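Local atomic coordinates of DNA translocase coupling protein (Clostridium perfringens, PDB entry 6O1W), a protein that probably uses ATP to drive DNA through the membrane during plasmid conjugation, as a coupling protein of the FtsK/SpoIIIE translocase family. Residues 193-198 against 270-275; 124-129 against 226-231; 148-153 against 158-163. One frame throughout, in Å; residues are numbered along the deposited sequence.

Interaction 1: residues 193-198 against 270-275; sequences KYLVDE and TGINLC. With BGC (beta-D-glucopyranose), chain E.
Ile-272 makes the contact with helix 185-209, pushing its side chain from the start of strand 272-278 at the helical turn formed by Leu-195 and Glu-198. Ahead of it, Thr-270 OG1 bonds to OD1 of Asn-199, the residue that follows Glu-198 in the helix, and its carbonyl O takes a bond from Arg-202, so the loop before the strand is tied to the same helix by polar groups. Gly-271 follows with positive phi and turns the chain into the strand. At Ile-272 the two branches divide the work. CG1 stands anti to the carbonyl carbon (chi1 -51°) and the chain runs on extended, which carries CD1 to 3.9 Å from the backbone O of Leu-195 and, at its other neighbour, to 4.2 Å from CG of Glu-198. CG2 faces Leu-195 CD2 at a looser 4.5 Å. Glu-198 thus offers only its aliphatic part here, since its chain bends at chi2 and OE2 pairs with Arg-202. Further along, Asn-273 faces other partners, its ND2 bonding to the backbone O of Pro-130, while Leu-274 packs on Val-231 of the adjacent strand. On the helix, Tyr-194 meets a bound glucose, whose C4 lies 3.7 Å above one ring face, offset toward the rim; CB of Glu-198 sits over the opposite face. This is helix-on-sheet packing in a P-loop NTPase fold, with helix 185-209 laid by apolar side chains against the parallel part of the central sheet and the sugar lying over one face of Tyr-194 beside it.

Interaction 2: residues 124-129 against 226-231; sequences IDLNKS and LKRIIV
NH1 of Arg-228 is held from two directions: it donates over 3.0 Å to a water, which in turn donates to the backbone O of Leu-126 at 2.7 Å, and it also bonds to Asn-273 OD1 on the neighbouring strand. The water is the link to the facing loop. Farther back on the same guanidinium, NE forms a salt bridge with Glu-109. Arg-228 gets there by an extended start, with CG anti to the backbone N (chi1 180°), followed by a bend at chi3 that swings the flat group across the gap between the strand ends. Water and the Asn-127 amide both lie at the edge of the guanidinium, near its plane, with the amide plane turned 62° from that of the guanidinium. Beside them, CB of Leu-126 comes to 4.0 Å from NH1, a van der Waals approach of a methylene to the charged group, while the leucine and the arginine both pack on Leu-153 of helix 142-155. The loop that presents these groups is braced from within. Asp-125 OD1 accepts from the backbone N of Asn-127 at 2.9 Å, closing an Asx turn in which the donor comes from above the carboxylate plane, 38° out of it. Asp-125 O receives two backbone bonds, from Lys-128 N and Ser-129 N, so the chain is folded tightly just where strand 121-125 ends. Arg-228 is buried, and its charge is probably balanced largely by Glu-109: Asp-125 OD1 stays 6.1 Å from Arg-228 NH2 and could add at most a modest pull. The chemistry therefore implies a buried cation held by a carboxylate, an amide oxygen and a water that links it to the loop at 124-129.

Interaction 3: residues 148-153 against 158-163; sequences CILWQL and AIAYMV. With BGC (beta-D-glucopyranose), chain E.
Leu-150 and Leu-153 make the two tight ends of this contact, the first on Ala-160 and Met-162, the second on Ala-158. CD1 of Leu-150 rests 3.7 Å from CB of Ala-160. The leucine's CG is anti to the backbone N (chi1 172°), and this sends its two methyls forward to different targets, since Leu-150 CD2 lies 3.9 Å from SE of Met-162, a selenomethionine. The two side chains cross at about a right angle. At the other end the chain itself closes the gap: Ala-158 N donates to Leu-153 O over 2.9 Å with an N-H...O angle of 162°, and Ala-158 CB comes to 3.3 Å from the same Leu-153 O.

This end is nevertheless partly exposed, and the loose side begins at Ile-159, also partly exposed and pointing away from the helix. Tyr-161 points away too, and its OH lies 2.7 Å from O1 of a bound glucose, which meets the ring at its edge; Gln-180 holds the same sugar. Helix 142-155, which follows the predicted Walker A loop, thus leads through a short turn into strand 159-163, with strand 229-233 alongside and Ile-230 packed against Leu-150 and Leu-153, while helix 185-209 covers the other face through Tyr-161.

All three interactions lie in the FtsK/SpoIIIE part of the chain and share its mixed central sheet, where strands 272-278, 229-233 and 159-163 run side by side and parallel. Interaction 2 is about 10 Å, centre to centre, from each of the others; interactions 1 and 3 are about 13 Å apart. Backbone bonds join them through the middle strand: Ile-229 and Val-231 bond to Gly-271 and Asn-273, and Ile-230 to Ile-159 and Tyr-161. Along the chain, interaction 3 is nested inside the loop closed by interaction 2, which interaction 1 crosses. Helices 142-155 and 185-209 therefore sandwich one continuous layer, consistent with a P-loop motor core.

Interaction 1: residues 193-198 against 270-275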
loop_
_atom_site.group_PDB
_atom_site.type_symbol
_atom_site.label_atom_id
_atom_site.label_comp_id
_atom_site.label_asym_id
_atom_site.label_seq_id
_atom_site.Cartn_x
_atom_site.Cartn_y
_atom_site.Cartn_z
ATOM N N LYS A 193 -15.370 14.285 15.522
ATOM C CA LYS A 193 -16.278 15.436 15.531
ATOM C C LYS A 193 -15.412 16.731 15.489
ATOM O O LYS A 193 -15.716 17.640 14.742
ATOM C CB LYS A 193 -17.203 15.389 16.764
ATOM C CG LYS A 193 -18.095 16.621 16.943
ATOM C CD LYS A 193 -19.029 16.812 15.773
ATOM C CE LYS A 193 -20.135 17.771 16.130
ATOM N NZ LYS A 193 -20.406 18.741 15.035
ATOM N N TYR A 194 -14.292 16.759 16.207
ATOM C CA TYR A 194 -13.361 17.879 16.152
ATOM C C TYR A 194 -12.777 18.068 14.722
ATOM O O TYR A 194 -12.715 19.201 14.234
ATOM C CB TYR A 194 -12.214 17.676 17.161
ATOM C CG TYR A 194 -11.037 18.585 16.872
ATOM C CD1 TYR A 194 -11.110 19.959 17.123
ATOM C CD2 TYR A 194 -9.878 18.091 16.286
ATOM C CE1 TYR A 194 -10.043 20.807 16.820
ATOM C CE2 TYR A 194 -8.801 18.927 15.991
ATOM C CZ TYR A 194 -8.900 20.287 16.227
ATOM O OH TYR A 194 -7.861 21.114 15.883
ATOM N N LEU A 195 -12.283 16.972 14.092
ATOM C CA LEU A 195 -11.662 16.997 12.764
ATOM C C LEU A 195 -12.636 17.429 11.682
ATOM O O LEU A 195 -12.252 18.177 10.790
ATOM C CB LEU A 195 -11.062 15.629 12.418
ATOM C CG LEU A 195 -9.866 15.126 13.220
ATOM C CD1 LEU A 195 -9.617 13.645 12.915
ATOM C CD2 LEU A 195 -8.606 15.967 12.940
ATOM N N VAL A 196 -13.899 16.988 11.775
ATOM C CA VAL A 196 -14.967 17.383 10.842
ATOM C C VAL A 196 -15.284 18.899 10.980
ATOM O O VAL A 196 -15.487 19.576 9.973
ATOM C CB VAL A 196 -16.193 16.443 11.008
ATOM C CG1 VAL A 196 -17.523 17.158 10.823
ATOM C CG2 VAL A 196 -16.081 15.283 10.055
ATOM N N ASP A 197 -15.307 19.410 12.217
ATOM C CA ASP A 197 -15.502 20.849 12.493
ATOM C C ASP A 197 -14.260 21.636 12.028
ATOM O O ASP A 197 -14.423 22.714 11.470
ATOM C CB ASP A 197 -15.718 21.088 13.999
ATOM C CG ASP A 197 -17.030 20.543 14.545
ATOM O OD1 ASP A 197 -17.863 20.054 13.734
ATOM O OD2 ASP A 197 -17.216 20.573 15.779
ATOM N N GLU A 198 -13.029 21.111 12.272
ATOM C CA GLU A 198 -11.801 21.791 11.849
ATOM C C GLU A 198 -11.761 21.854 10.306
ATOM O O GLU A 198 -11.355 22.866 9.748
ATOM C CB GLU A 198 -10.528 21.119 12.422
ATOM C CG GLU A 198 -9.217 21.733 11.931
ATOM C CD GLU A 198 -8.889 23.149 12.389
ATOM O OE1 GLU A 198 -9.407 23.560 13.449
ATOM O OE2 GLU A 198 -8.097 23.842 11.702
ATOM N N THR A 270 -7.923 21.125 2.376
ATOM C CA THR A 270 -7.767 21.614 3.757
ATOM C C THR A 270 -6.536 21.074 4.525
ATOM O O THR A 270 -6.276 21.515 5.649
ATOM C CB THR A 270 -9.045 21.346 4.531
ATOM O OG1 THR A 270 -9.240 19.947 4.573
ATOM C CG2 THR A 270 -10.283 22.031 3.913
ATOM N N GLY A 271 -5.777 20.157 3.932
ATOM C CA GLY A 271 -4.582 19.656 4.597
ATOM C C GLY A 271 -4.883 18.781 5.803
ATOM O O GLY A 271 -4.152 18.814 6.786
ATOM N N ILE A 272 -5.953 17.990 5.741
ATOM C CA ILE A 272 -6.278 16.984 6.745
ATOM C C ILE A 272 -6.211 15.639 5.993
ATOM O O ILE A 272 -7.052 15.372 5.117
ATOM C CB ILE A 272 -7.624 17.211 7.475
ATOM C CG1 ILE A 272 -7.742 18.661 8.037
ATOM C CG2 ILE A 272 -7.845 16.123 8.554
ATOM C CD1 ILE A 272 -8.966 19.011 8.793
ATOM N N ASN A 273 -5.221 14.794 6.346
ATOM C CA ASN A 273 -4.949 13.534 5.667
ATOM C C ASN A 273 -5.181 12.280 6.500
ATOM O O ASN A 273 -4.717 12.173 7.635
ATOM C CB ASN A 273 -3.519 13.543 5.105
ATOM C CG ASN A 273 -3.192 14.828 4.380
ATOM O OD1 ASN A 273 -2.430 15.641 4.860
ATOM N ND2 ASN A 273 -3.774 15.052 3.222
ATOM N N LEU A 274 -5.912 11.329 5.917
ATOM C CA LEU A 274 -6.207 10.035 6.555
ATOM C C LEU A 274 -5.260 8.963 6.033
ATOM O O LEU A 274 -5.148 8.813 4.815
ATOM C CB LEU A 274 -7.667 9.618 6.284
ATOM C CG LEU A 274 -8.727 10.492 6.931
ATOM C CD1 LEU A 274 -10.094 10.261 6.299
ATOM C CD2 LEU A 274 -8.783 10.282 8.434
ATOM N N CYS A 275 -4.568 8.256 6.941
ATOM C CA CYS A 275 -3.667 7.134 6.640
ATOM C C CYS A 275 -4.266 5.956 7.355
ATOM O O CYS A 275 -4.210 5.880 8.594
ATOM C CB CYS A 275 -2.230 7.398 7.092
ATOM S SG CYS A 275 -1.391 8.712 6.170
HETATM C C2 BGC E . -7.588 19.651 20.102
HETATM C C3 BGC E . -8.908 19.881 20.826
HETATM C C4 BGC E . -9.880 18.751 20.510
HETATM C C5 BGC E . -9.243 17.403 20.839
HETATM C C6 BGC E . -10.097 16.230 20.421
HETATM C C1 BGC E . -7.034 18.281 20.486
HETATM O O1 BGC E . -5.831 18.053 19.833
HETATM O O2 BGC E . -6.658 20.675 20.434
HETATM O O3 BGC E . -9.457 21.139 20.454
HETATM O O4 BGC E . -11.083 18.894 21.255
HETATM O O5 BGC E . -7.987 17.272 20.149
HETATM O O6 BGC E . -9.441 15.001 20.695
#

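Interaction 2: residues 124-129 against 226-231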
loop_
_atom_site.group_PDB
_atom_site.type_symbol
_atom_site.label_atom_id
_atom_site.label_comp_id
_atom_site.label_asym_id
_atom_site.label_seq_id
_atom_site.Cartn_x
_atom_site.Cartn_y
_atom_site.Cartn_z
ATOM N N ILE A 124 4.131 10.189 -3.136
ATOM C CA ILE A 124 2.731 10.555 -2.989
ATOM C C ILE A 124 2.706 12.031 -2.588
ATOM O O ILE A 124 3.330 12.401 -1.593
ATOM C CB ILE A 124 1.957 9.689 -1.950
ATOM C CG1 ILE A 124 2.031 8.178 -2.257
ATOM C CG2 ILE A 124 0.493 10.148 -1.833
ATOM C CD1 ILE A 124 1.677 7.283 -1.044
ATOM N N ASP A 125 1.989 12.861 -3.361
ATOM C CA ASP A 125 1.778 14.279 -3.056
ATOM C C ASP A 125 0.389 14.386 -2.426
ATOM O O ASP A 125 -0.638 14.352 -3.121
ATOM C CB ASP A 125 1.878 15.154 -4.313
ATOM C CG ASP A 125 1.712 16.649 -4.039
ATOM O OD1 ASP A 125 1.278 17.008 -2.923
ATOM O OD2 ASP A 125 2.019 17.458 -4.942
ATOM N N LEU A 126 0.367 14.517 -1.093
ATOM C CA LEU A 126 -0.863 14.599 -0.319
ATOM C C LEU A 126 -1.748 15.781 -0.706
ATOM O O LEU A 126 -2.949 15.690 -0.489
ATOM C CB LEU A 126 -0.576 14.569 1.192
ATOM C CG LEU A 126 0.118 13.301 1.721
ATOM C CD1 LEU A 126 0.374 13.431 3.147
ATOM C CD2 LEU A 126 -0.729 12.065 1.492
ATOM N N ASN A 127 -1.201 16.826 -1.386
ATOM C CA ASN A 127 -2.024 17.946 -1.889
ATOM C C ASN A 127 -2.876 17.520 -3.117
ATOM O O ASN A 127 -3.856 18.186 -3.442
ATOM C CB ASN A 127 -1.139 19.175 -2.230
ATOM C CG ASN A 127 -0.446 19.768 -1.020
ATOM O OD1 ASN A 127 0.778 19.931 -0.974
ATOM N ND2 ASN A 127 -1.205 20.068 0.006
ATOM N N LYS A 128 -2.516 16.406 -3.775
ATOM C CA LYS A 128 -3.207 15.875 -4.967
ATOM C C LYS A 128 -4.036 14.620 -4.679
ATOM O O LYS A 128 -5.150 14.496 -5.187
ATOM C CB LYS A 128 -2.185 15.604 -6.078
ATOM C CG LYS A 128 -1.567 16.902 -6.612
ATOM C CD LYS A 128 -0.311 16.685 -7.426
ATOM C CE LYS A 128 0.160 18.001 -8.012
ATOM N NZ LYS A 128 1.493 17.884 -8.665
ATOM N N SER A 129 -3.509 13.715 -3.830
ATOM C CA SER A 129 -4.153 12.442 -3.467
ATOM C C SER A 129 -4.062 12.395 -1.933
ATOM O O SER A 129 -3.029 12.040 -1.377
ATOM C CB SER A 129 -3.444 11.295 -4.169
ATOM O OG SER A 129 -2.069 11.301 -3.826
ATOM N N LEU A 226 -2.135 27.642 9.207
ATOM C CA LEU A 226 -2.856 26.389 9.400
ATOM C C LEU A 226 -1.836 25.295 9.091
ATOM O O LEU A 226 -1.088 25.401 8.130
ATOM C CB LEU A 226 -4.058 26.267 8.435
ATOM C CG LEU A 226 -5.155 27.307 8.553
ATOM C CD1 LEU A 226 -6.139 27.176 7.382
ATOM C CD2 LEU A 226 -5.893 27.173 9.858
ATOM N N LYS A 227 -1.774 24.293 9.923
ATOM C CA LYS A 227 -0.826 23.205 9.738
ATOM C C LYS A 227 -1.519 21.980 9.180
ATOM O O LYS A 227 -2.690 21.728 9.500
ATOM C CB LYS A 227 -0.195 22.848 11.087
ATOM C CG LYS A 227 0.638 23.973 11.729
ATOM C CD LYS A 227 1.456 23.425 12.899
ATOM C CE LYS A 227 2.254 24.482 13.620
ATOM N NZ LYS A 227 3.475 24.875 12.861
ATOM N N ARG A 228 -0.771 21.177 8.392
ATOM C CA ARG A 228 -1.254 19.877 7.921
ATOM C C ARG A 228 -1.578 19.002 9.147
ATOM O O ARG A 228 -0.805 18.984 10.103
ATOM C CB ARG A 228 -0.179 19.169 7.062
ATOM C CG ARG A 228 -0.650 17.801 6.534
ATOM C CD ARG A 228 0.249 17.184 5.462
ATOM N NE ARG A 228 0.520 18.144 4.396
ATOM C CZ ARG A 228 -0.305 18.445 3.406
ATOM N NH1 ARG A 228 -1.466 17.815 3.283
ATOM N NH2 ARG A 228 0.013 19.392 2.540
ATOM N N ILE A 229 -2.721 18.322 9.124
ATOM C CA ILE A 229 -3.116 17.370 10.151
ATOM C C ILE A 229 -3.060 15.942 9.552
ATOM O O ILE A 229 -3.704 15.681 8.536
ATOM C CB ILE A 229 -4.529 17.670 10.735
ATOM C CG1 ILE A 229 -4.545 19.026 11.495
ATOM C CG2 ILE A 229 -4.967 16.523 11.657
ATOM C CD1 ILE A 229 -5.967 19.619 11.759
ATOM N N ILE A 230 -2.300 15.020 10.185
ATOM C CA ILE A 230 -2.257 13.626 9.750
ATOM C C ILE A 230 -2.979 12.755 10.776
ATOM O O ILE A 230 -2.751 12.873 11.979
ATOM C CB ILE A 230 -0.841 13.108 9.360
ATOM C CG1 ILE A 230 -0.925 11.623 8.836
ATOM C CG2 ILE A 230 0.202 13.327 10.480
ATOM C CD1 ILE A 230 0.363 10.854 8.678
ATOM N N VAL A 231 -3.903 11.937 10.297
ATOM C CA VAL A 231 -4.713 11.055 11.133
ATOM C C VAL A 231 -4.362 9.626 10.739
ATOM O O VAL A 231 -4.613 9.221 9.608
ATOM C CB VAL A 231 -6.227 11.335 10.971
ATOM C CG1 VAL A 231 -7.047 10.524 11.974
ATOM C CG2 VAL A 231 -6.537 12.827 11.078
HETATM O O HOH W 1 -3.832 17.381 1.468
#

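Interaction 3: residues 148-153 against 158-163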
loop_
_atom_site.group_PDB
_atom_site.type_symbol
_atom_site.label_atom_id
_atom_site.label_comp_id
_atom_site.label_asym_id
_atom_site.label_seq_id
_atom_site.Cartn_x
_atom_site.Cartn_y
_atom_site.Cartn_z
ATOM N N CYS A 148 6.093 5.199 8.673
ATOM C CA CYS A 148 7.111 5.824 7.808
ATOM C C CYS A 148 6.555 7.126 7.206
ATOM O O CYS A 148 7.250 8.127 7.167
ATOM C CB CYS A 148 7.521 4.856 6.702
ATOM S SG CYS A 148 8.910 5.433 5.716
ATOM N N ILE A 149 5.310 7.099 6.718
ATOM C CA ILE A 149 4.599 8.276 6.181
ATOM C C ILE A 149 4.435 9.305 7.317
ATOM O O ILE A 149 4.706 10.479 7.111
ATOM C CB ILE A 149 3.219 7.869 5.598
ATOM C CG1 ILE A 149 3.412 7.030 4.296
ATOM C CG2 ILE A 149 2.327 9.139 5.338
ATOM C CD1 ILE A 149 2.207 6.281 3.880
ATOM N N LEU A 150 4.002 8.842 8.513
ATOM C CA LEU A 150 3.795 9.673 9.699
ATOM C C LEU A 150 5.070 10.419 10.067
ATOM O O LEU A 150 5.013 11.622 10.295
ATOM C CB LEU A 150 3.322 8.789 10.876
ATOM C CG LEU A 150 3.217 9.429 12.268
ATOM C CD1 LEU A 150 2.202 10.646 12.265
ATOM C CD2 LEU A 150 2.817 8.370 13.313
ATOM N N TRP A 151 6.211 9.703 10.123
ATOM C CA TRP A 151 7.532 10.250 10.443
ATOM C C TRP A 151 7.920 11.392 9.485
ATOM O O TRP A 151 8.319 12.467 9.928
ATOM C CB TRP A 151 8.575 9.116 10.385
ATOM C CG TRP A 151 9.971 9.621 10.597
ATOM C CD1 TRP A 151 10.952 9.735 9.654
ATOM C CD2 TRP A 151 10.484 10.240 11.792
ATOM N NE1 TRP A 151 12.085 10.282 10.216
ATOM C CE2 TRP A 151 11.819 10.618 11.525
ATOM C CE3 TRP A 151 9.960 10.458 13.082
ATOM C CZ2 TRP A 151 12.642 11.203 12.497
ATOM C CZ3 TRP A 151 10.769 11.057 14.041
ATOM C CH2 TRP A 151 12.090 11.433 13.741
ATOM N N GLN A 152 7.726 11.172 8.184
ATOM C CA GLN A 152 8.000 12.145 7.128
ATOM C C GLN A 152 7.202 13.426 7.333
ATOM O O GLN A 152 7.793 14.508 7.339
ATOM C CB GLN A 152 7.739 11.536 5.734
ATOM C CG GLN A 152 8.753 10.435 5.401
ATOM C CD GLN A 152 8.511 9.751 4.081
ATOM O OE1 GLN A 152 8.216 8.561 3.995
ATOM N NE2 GLN A 152 8.636 10.482 3.029
ATOM N N LEU A 153 5.889 13.292 7.596
ATOM C CA LEU A 153 5.013 14.429 7.856
ATOM C C LEU A 153 5.319 15.134 9.170
ATOM O O LEU A 153 5.243 16.360 9.211
ATOM C CB LEU A 153 3.540 14.038 7.756
ATOM C CG LEU A 153 3.146 13.559 6.363
ATOM C CD1 LEU A 153 1.739 12.987 6.368
ATOM C CD2 LEU A 153 3.360 14.675 5.309
ATOM N N ALA A 158 3.928 18.601 10.460
ATOM C CA ALA A 158 2.490 18.288 10.604
ATOM C C ALA A 158 2.115 17.963 12.057
ATOM O O ALA A 158 2.988 17.580 12.854
ATOM C CB ALA A 158 2.115 17.101 9.723
ATOM N N ILE A 159 0.814 18.141 12.379
ATOM C CA ILE A 159 0.145 17.791 13.638
ATOM C C ILE A 159 -0.327 16.343 13.413
ATOM O O ILE A 159 -0.878 16.047 12.354
ATOM C CB ILE A 159 -1.096 18.722 13.934
ATOM C CG1 ILE A 159 -0.644 20.159 14.235
ATOM C CG2 ILE A 159 -1.952 18.185 15.105
ATOM C CD1 ILE A 159 -1.769 21.226 14.083
ATOM N N ALA A 160 -0.230 15.490 14.437
ATOM C CA ALA A 160 -0.637 14.100 14.302
ATOM C C ALA A 160 -1.638 13.617 15.304
ATOM O O ALA A 160 -1.568 13.960 16.479
ATOM C CB ALA A 160 0.598 13.208 14.343
ATOM N N TYR A 161 -2.533 12.738 14.840
ATOM C CA TYR A 161 -3.541 12.066 15.649
ATOM C C TYR A 161 -3.457 10.589 15.303
ATOM O O TYR A 161 -3.409 10.225 14.124
ATOM C CB TYR A 161 -4.946 12.612 15.408
ATOM C CG TYR A 161 -5.105 14.030 15.891
ATOM C CD1 TYR A 161 -5.274 14.313 17.245
ATOM C CD2 TYR A 161 -5.129 15.088 14.997
ATOM C CE1 TYR A 161 -5.463 15.623 17.688
ATOM C CE2 TYR A 161 -5.242 16.400 15.435
ATOM C CZ TYR A 161 -5.410 16.666 16.782
ATOM O OH TYR A 161 -5.503 17.970 17.184
HETATM N N MSE A 162 -3.367 9.741 16.326
HETATM C CA MSE A 162 -3.201 8.314 16.071
HETATM C C MSE A 162 -4.285 7.555 16.763
HETATM O O MSE A 162 -4.593 7.835 17.921
HETATM C CB MSE A 162 -1.809 7.862 16.502
HETATM C CG MSE A 162 -0.705 8.455 15.641
HETATM SE SE MSE A 162 0.876 8.913 16.701
HETATM C CE MSE A 162 0.279 10.499 17.612
ATOM N N VAL A 163 -4.916 6.637 16.033
ATOM C CA VAL A 163 -6.034 5.857 16.554
ATOM C C VAL A 163 -5.659 4.388 16.659
ATOM O O VAL A 163 -5.321 3.761 15.643
ATOM C CB VAL A 163 -7.321 6.056 15.695
ATOM C CG1 VAL A 163 -8.483 5.212 16.234
ATOM C CG2 VAL A 163 -7.708 7.528 15.623
HETATM C C2 BGC E . -7.588 19.651 20.102
HETATM C C3 BGC E . -8.908 19.881 20.826
HETATM C C4 BGC E . -9.880 18.751 20.510
HETATM C C5 BGC E . -9.243 17.403 20.839
HETATM C C6 BGC E . -10.097 16.230 20.421
HETATM C C1 BGC E . -7.034 18.281 20.486
HETATM O O1 BGC E . -5.831 18.053 19.833
HETATM O O2 BGC E . -6.658 20.675 20.434
HETATM O O3 BGC E . -9.457 21.139 20.454
HETATM O O4 BGC E . -11.083 18.894 21.255
HETATM O O5 BGC E . -7.987 17.272 20.149
HETATM O O6 BGC E . -9.441 15.001 20.695
#